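Local coordinates for protein fiber (Human adenovirus 26, PDB 6FJN) that forms the trimeric knob at the tip of the viral fiber and probably attaches the virion to receptors on the host cell, at residues G69-L72 with P73-L77; A116-Y119 with S120-I124. One frame throughout, in Å; residues are numbered along the deposited sequence.

Contact 1. Residues G69-L72 with P73-L77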
ATOM      1  N   GLY A  69      -7.991 -16.395 -17.351  1.00 11.74           N
ATOM      2  CA  GLY A  69      -7.923 -15.849 -16.009  1.00 11.13           C
ATOM      3  C   GLY A  69      -8.655 -16.687 -14.966  1.00 11.09           C
ATOM      4  O   GLY A  69      -8.963 -16.150 -13.885  1.00 10.94           O
ATOM      5  N   ILE A  70      -8.936 -17.951 -15.267  1.00 11.74           N
ATOM      6  CA  ILE A  70      -9.694 -18.812 -14.368  1.00 12.39           C
ATOM      7  C   ILE A  70      -8.711 -19.685 -13.592  1.00 11.57           C
ATOM      8  O   ILE A  70      -7.752 -20.236 -14.176  1.00 11.50           O
ATOM      9  CB  ILE A  70     -10.736 -19.590 -15.198  1.00 14.05           C
ATOM     10  CG1 ILE A  70     -11.744 -18.571 -15.785  1.00 15.55           C
ATOM     11  CG2 ILE A  70     -11.363 -20.676 -14.389  1.00 14.65           C
ATOM     12  CD1 ILE A  70     -12.933 -19.018 -16.510  1.00 17.39           C
ATOM     13  N   LEU A  71      -8.963 -19.839 -12.307  1.00 11.57           N
ATOM     14  CA  LEU A  71      -8.102 -20.560 -11.440  1.00 11.47           C
ATOM     15  C   LEU A  71      -7.997 -22.029 -11.804  1.00 12.27           C
ATOM     16  O   LEU A  71      -9.012 -22.667 -12.035  1.00 13.62           O
ATOM     17  CB  LEU A  71      -8.681 -20.415 -10.038  1.00 11.93           C
ATOM     18  CG  LEU A  71      -7.816 -20.727  -8.834  1.00 11.66           C
ATOM     19  CD1 LEU A  71      -6.632 -19.798  -8.649  1.00 10.75           C
ATOM     20  CD2 LEU A  71      -8.669 -20.777  -7.579  1.00 12.07           C
ATOM     21  N   LEU A  72      -6.776 -22.521 -11.902  1.00 12.09           N
ATOM     22  CA  LEU A  72      -6.550 -23.949 -12.128  1.00 13.11           C
ATOM     23  C   LEU A  72      -6.784 -24.750 -10.869  1.00 12.67           C
ATOM     24  O   LEU A  72      -6.432 -24.315  -9.784  1.00 11.70           O
ATOM     25  CB  LEU A  72      -5.089 -24.268 -12.528  1.00 14.10           C
ATOM     26  CG  LEU A  72      -4.417 -23.604 -13.676  1.00 15.93           C
ATOM     27  CD1 LEU A  72      -3.137 -24.316 -14.092  1.00 16.59           C
ATOM     28  CD2 LEU A  72      -5.467 -23.422 -14.663  1.00 17.12           C
ATOM     29  N   PRO A  73      -7.322 -25.969 -10.988  1.00 13.40           N
ATOM     30  CA  PRO A  73      -7.545 -26.829  -9.817  1.00 14.25           C
ATOM     31  C   PRO A  73      -6.258 -27.188  -9.085  1.00 14.14           C
ATOM     32  O   PRO A  73      -6.287 -27.417  -7.853  1.00 15.54           O
ATOM     33  CB  PRO A  73      -8.209 -28.083 -10.399  1.00 15.62           C
ATOM     34  CG  PRO A  73      -8.339 -27.887 -11.779  1.00 15.58           C
ATOM     35  CD  PRO A  73      -7.859 -26.562 -12.235  1.00 14.52           C
ATOM     36  N   SER A  74      -5.108 -27.176  -9.725  1.00 14.27           N
ATOM     37  CA  SER A  74      -3.871 -27.485  -9.026  1.00 14.71           C
ATOM     38  C   SER A  74      -3.363 -26.384  -8.140  1.00 13.16           C
ATOM     39  O   SER A  74      -2.365 -26.558  -7.431  1.00 14.63           O
ATOM     40  CB  SER A  74      -2.860 -27.864 -10.070  1.00 16.26           C
ATOM     41  OG  SER A  74      -2.716 -26.814 -10.979  1.00 16.81           O
ATOM     42  N   SER A  75      -4.063 -25.250  -8.088  1.00 11.57           N
ATOM     43  CA  SER A  75      -3.734 -24.154  -7.164  1.00 10.37           C
ATOM     44  C   SER A  75      -3.910 -24.562  -5.706  1.00 10.39           C
ATOM     45  O   SER A  75      -4.631 -25.488  -5.405  1.00 11.43           O
ATOM     46  CB  SER A  75      -4.640 -22.974  -7.444  1.00  9.59           C
ATOM     47  OG  SER A  75      -4.477 -22.483  -8.778  1.00  9.73           O
ATOM     48  N   SER A  76      -3.247 -23.800  -4.842  1.00  9.44           N
ATOM     49  CA  SER A  76      -3.410 -23.981  -3.400  1.00  9.91           C
ATOM     50  C   SER A  76      -4.798 -23.618  -2.909  1.00 10.32           C
ATOM     51  O   SER A  76      -5.291 -24.171  -1.915  1.00 12.28           O
ATOM     52  CB  SER A  76      -2.452 -23.058  -2.639  1.00  9.24           C
ATOM     53  OG  SER A  76      -1.106 -23.254  -3.052  1.00  9.02           O
ATOM     54  N   LEU A  77      -5.384 -22.644  -3.563  1.00 10.46           N
ATOM     55  CA  LEU A  77      -6.734 -22.114  -3.272  1.00 10.99           C
ATOM     56  C   LEU A  77      -7.774 -22.924  -4.013  1.00 11.93           C
ATOM     57  O   LEU A  77      -7.613 -23.179  -5.216  1.00 12.32           O
ATOM     58  CB  LEU A  77      -6.784 -20.664  -3.743  1.00 10.72           C
ATOM     59  CG  LEU A  77      -8.121 -19.939  -3.639  1.00 11.36           C
ATOM     60  CD1 LEU A  77      -8.597 -19.825  -2.198  1.00 12.01           C
ATOM     61  CD2 LEU A  77      -8.064 -18.577  -4.307  1.00 11.37           C
TER

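Contact 2. Residues A116-Y119 with S120-I124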
ATOM      1  N   ALA A 116      18.590 -14.931 -17.536  1.00 48.26           N
ATOM      2  CA  ALA A 116      18.717 -15.657 -16.259  1.00 46.55           C
ATOM      3  C   ALA A 116      17.981 -14.981 -15.106  1.00 43.31           C
ATOM      4  O   ALA A 116      17.175 -15.618 -14.429  1.00 42.97           O
ATOM      5  CB  ALA A 116      20.190 -15.836 -15.901  1.00 48.16           C
ATOM      6  N   LYS A 117      18.256 -13.692 -14.901  1.00 40.72           N
ATOM      7  CA  LYS A 117      17.642 -12.912 -13.812  1.00 36.49           C
ATOM      8  C   LYS A 117      16.223 -12.467 -14.195  1.00 31.01           C
ATOM      9  O   LYS A 117      16.054 -11.878 -15.259  1.00 29.69           O
ATOM     10  CB  LYS A 117      18.538 -11.697 -13.461  1.00 37.48           C
ATOM     11  CG  LYS A 117      18.593 -10.534 -14.472  1.00 38.05           C
ATOM     12  CD  LYS A 117      17.666  -9.364 -14.121  1.00 36.63           C
ATOM     13  CE  LYS A 117      18.270  -8.412 -13.087  1.00 36.43           C
ATOM     14  NZ  LYS A 117      17.294  -8.079 -12.009  1.00 34.26           N
ATOM     15  N   ASN A 118      15.174 -12.782 -13.427  1.00 26.89           N
ATOM     16  CA  ASN A 118      13.959 -12.068 -13.729  1.00 22.92           C
ATOM     17  C   ASN A 118      14.079 -10.763 -12.965  1.00 19.29           C
ATOM     18  O   ASN A 118      14.919 -10.515 -12.078  1.00 20.84           O
ATOM     19  CB  ASN A 118      12.558 -12.783 -13.595  1.00 23.13           C
ATOM     20  CG  ASN A 118      11.540 -12.330 -14.716  1.00 23.35           C
ATOM     21  OD1 ASN A 118      11.771 -11.318 -15.396  1.00 23.73           O
ATOM     22  ND2 ASN A 118      10.409 -13.074 -14.891  1.00 22.47           N
ATOM     23  N   TYR A 119      13.303  -9.912 -13.505  1.00 16.92           N
ATOM     24  CA  TYR A 119      13.218  -8.600 -13.006  1.00 14.91           C
ATOM     25  C   TYR A 119      12.653  -8.555 -11.604  1.00 11.96           C
ATOM     26  O   TYR A 119      11.632  -9.182 -11.346  1.00 11.31           O
ATOM     27  CB  TYR A 119      12.291  -7.896 -13.989  1.00 16.41           C
ATOM     28  CG  TYR A 119      12.936  -7.809 -15.351  1.00 18.97           C
ATOM     29  CD1 TYR A 119      14.102  -7.106 -15.486  1.00 20.35           C
ATOM     30  CD2 TYR A 119      12.461  -8.501 -16.512  1.00 20.52           C
ATOM     31  CE1 TYR A 119      14.775  -6.991 -16.693  1.00 22.46           C
ATOM     32  CE2 TYR A 119      13.138  -8.393 -17.736  1.00 22.37           C
ATOM     33  CZ  TYR A 119      14.287  -7.627 -17.794  1.00 22.60           C
ATOM     34  OH  TYR A 119      14.991  -7.499 -18.972  1.00 24.61           O
ATOM     35  N   SER A 120      13.272  -7.778 -10.709  1.00 10.65           N
ATOM     36  CA  SER A 120      12.779  -7.706  -9.334  1.00  9.64           C
ATOM     37  C   SER A 120      11.376  -7.109  -9.239  1.00  8.56           C
ATOM     38  O   SER A 120      10.712  -7.355  -8.260  1.00  8.12           O
ATOM     39  CB  SER A 120      13.763  -6.943  -8.456  1.00  9.87           C
ATOM     40  OG  SER A 120      15.040  -7.537  -8.483  1.00 11.29           O
ATOM     41  N   ARG A 121      10.971  -6.334 -10.253  1.00  8.81           N
ATOM     42  CA  ARG A 121       9.643  -5.738 -10.199  1.00  8.71           C
ATOM     43  C   ARG A 121       8.522  -6.779 -10.236  1.00  8.10           C
ATOM     44  O   ARG A 121       7.380  -6.465  -9.890  1.00  8.50           O
ATOM     45  CB  ARG A 121       9.439  -4.733 -11.328  1.00  9.59           C
ATOM     46  CG  ARG A 121       9.304  -5.346 -12.721  1.00 10.30           C
ATOM     47  CD  ARG A 121       9.211  -4.279 -13.789  1.00 11.64           C
ATOM     48  NE  ARG A 121       8.995  -4.903 -15.081  1.00 12.21           N
ATOM     49  CZ  ARG A 121       9.100  -4.329 -16.244  1.00 13.26           C
ATOM     50  NH1 ARG A 121       9.341  -3.024 -16.403  1.00 14.04           N
ATOM     51  NH2 ARG A 121       8.956  -5.094 -17.321  1.00 13.82           N
ATOM     52  N   THR A 122       8.827  -8.019 -10.598  1.00  7.97           N
ATOM     53  CA  THR A 122       7.863  -9.126 -10.541  1.00  7.87           C
ATOM     54  C   THR A 122       7.482  -9.533  -9.139  1.00  7.08           C
ATOM     55  O   THR A 122       6.569 -10.362  -9.014  1.00  7.23           O
ATOM     56  CB  THR A 122       8.375 -10.345 -11.318  1.00  8.71           C
ATOM     57  OG1 THR A 122       9.521 -10.887 -10.679  1.00  9.92           O
ATOM     58  CG2 THR A 122       8.652 -10.046 -12.784  1.00  9.81           C
ATOM     59  N   LYS A 123       8.135  -8.976  -8.128  1.00  6.95           N
ATOM     60  CA  LYS A 123       7.828  -9.294  -6.746  1.00  6.60           C
ATOM     61  C   LYS A 123       7.550  -8.017  -5.966  1.00  6.36           C
ATOM     62  O   LYS A 123       8.067  -6.939  -6.262  1.00  6.60           O
ATOM     63  CB  LYS A 123       8.960 -10.075  -6.088  1.00  7.28           C
ATOM     64  CG  LYS A 123       9.049 -11.484  -6.617  1.00  8.34           C
ATOM     65  CD  LYS A 123      10.192 -12.267  -6.045  1.00  9.63           C
ATOM     66  CE  LYS A 123      10.215 -13.715  -6.486  1.00 10.98           C
ATOM     67  NZ  LYS A 123      11.331 -14.482  -5.857  1.00 13.22           N
ATOM     68  N   ILE A 124       6.762  -8.211  -4.907  1.00  5.97           N
ATOM     69  CA  ILE A 124       6.570  -7.274  -3.805  1.00  6.05           C
ATOM     70  C   ILE A 124       7.061  -7.971  -2.558  1.00  5.95           C
ATOM     71  O   ILE A 124       6.655  -9.127  -2.324  1.00  6.56           O
ATOM     72  CB  ILE A 124       5.096  -6.883  -3.619  1.00  6.49           C
ATOM     73  CG1 ILE A 124       4.539  -6.253  -4.871  1.00  7.61           C
ATOM     74  CG2 ILE A 124       4.920  -6.025  -2.391  1.00  6.81           C
ATOM     75  CD1 ILE A 124       3.025  -6.335  -4.868  1.00  9.12           C
TER
HETATM   76  O   HOH W   1      15.036 -10.197  -9.126  1.00 16.16           O

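Contact 1. Residues G69-L72 with P73-L77
L72 O is gripped twice by S75, once through the backbone and once through the side chain. S75 N donates to L72 O over 3.1 Å in a fairly straight bond, the i to i+3 bond that closes a type I beta turn with P73 and S74 at its corners. S75 OG also donates to L72 O, at 2.9 Å. The two donors approach differently: the amide stands well above the carbonyl plane, 50° out of it, whereas the hydroxyl is tilted from that plane by just 17°. The S75 side chain can fold back in this way because OG lies beside its own backbone N, opposite the carbonyl carbon (chi1 -61°). S75 OG has a further partner in L64 of strand 58-65, and the backbone of L72 also bonds to L64, which fastens the turn to the edge of that strand. L71 O, in turn, is bonded by K79 NZ.

Packing spreads from this polar centre. L71 swings CG opposite its backbone N and lays CD1 against S75 OG at 3.4 Å, while its body rests on L63 and F65. S74 OG sits 3.8 Å from L72 CB. The side chains of L71 and L77 cross at about a right angle, meeting methyl to methyl where L71 CD2 lies 4.0 Å from L77 CD2.

Contact 2. Residues A116-Y119 with S120-I124
Y119 O, just before the 3-10 turn 120-122, takes two hydrogen bonds from T122, the last residue of that turn. T122 OG1 comes in nearly head-on to the carbonyl, 2.8 Å from Y119 O with a C=O...O angle of 173°; T122 N, 3.1 Å from the same Y119 O, stands above the carbonyl plane. The threonine torsion (chi1 67°) wedges OG1 between its own N and carbonyl carbon, aiming the hydroxyl back at Y119, and sets CG2 beside the N. That methyl rests 4.1 Å from N118 ND2, the two side chains crossing at about a right angle. The N118 amide is held at both ends: OD1 accepts from Y119 N at 2.8 Å, and ND2 donates to P109 O and Q146 OE1. R121 leaves its backbone with CG 4.1 Å from Y119 CB, then runs extended to NE, which bonds A107 O; its guanidinium lies on the face side of the tyrosine ring but off-centre and distant, at most a weak cation-pi attraction. A water spans N118 O and S120 OG, donating to the former. K117 NZ makes a weak bond to N118 O and a salt bridge with D172 of the second subunit.

That subunit also receives R121 NH1 at T25 and D9, and bonds the K123 backbone. Strand 123-129, outermost of its sheet within this chain, follows, T122 and I124 bonding the backbone of strand 137-144.

Overall arrangement
From the N terminus the chain lays down strands 3-5, 22-31, 34-43 and 58-65 before reaching contact 1, whose turn lies in the loop toward strand 83-86 and folds back onto strand 58-65. After strands 83-86 and 89-90 a long loop runs out to contact 2, where a short 3-10 turn leads into strand 123-129. The two follow in series, neither enclosing nor crossing the other, with centres 22 Å apart and no touch. They lie at the two strands that are outermost, within this chain, in one antiparallel sheet: contact 1 by strand 58-65, contact 2 at the start of strand 123-129. Of the two, contact 2 alone touches a neighbouring subunit.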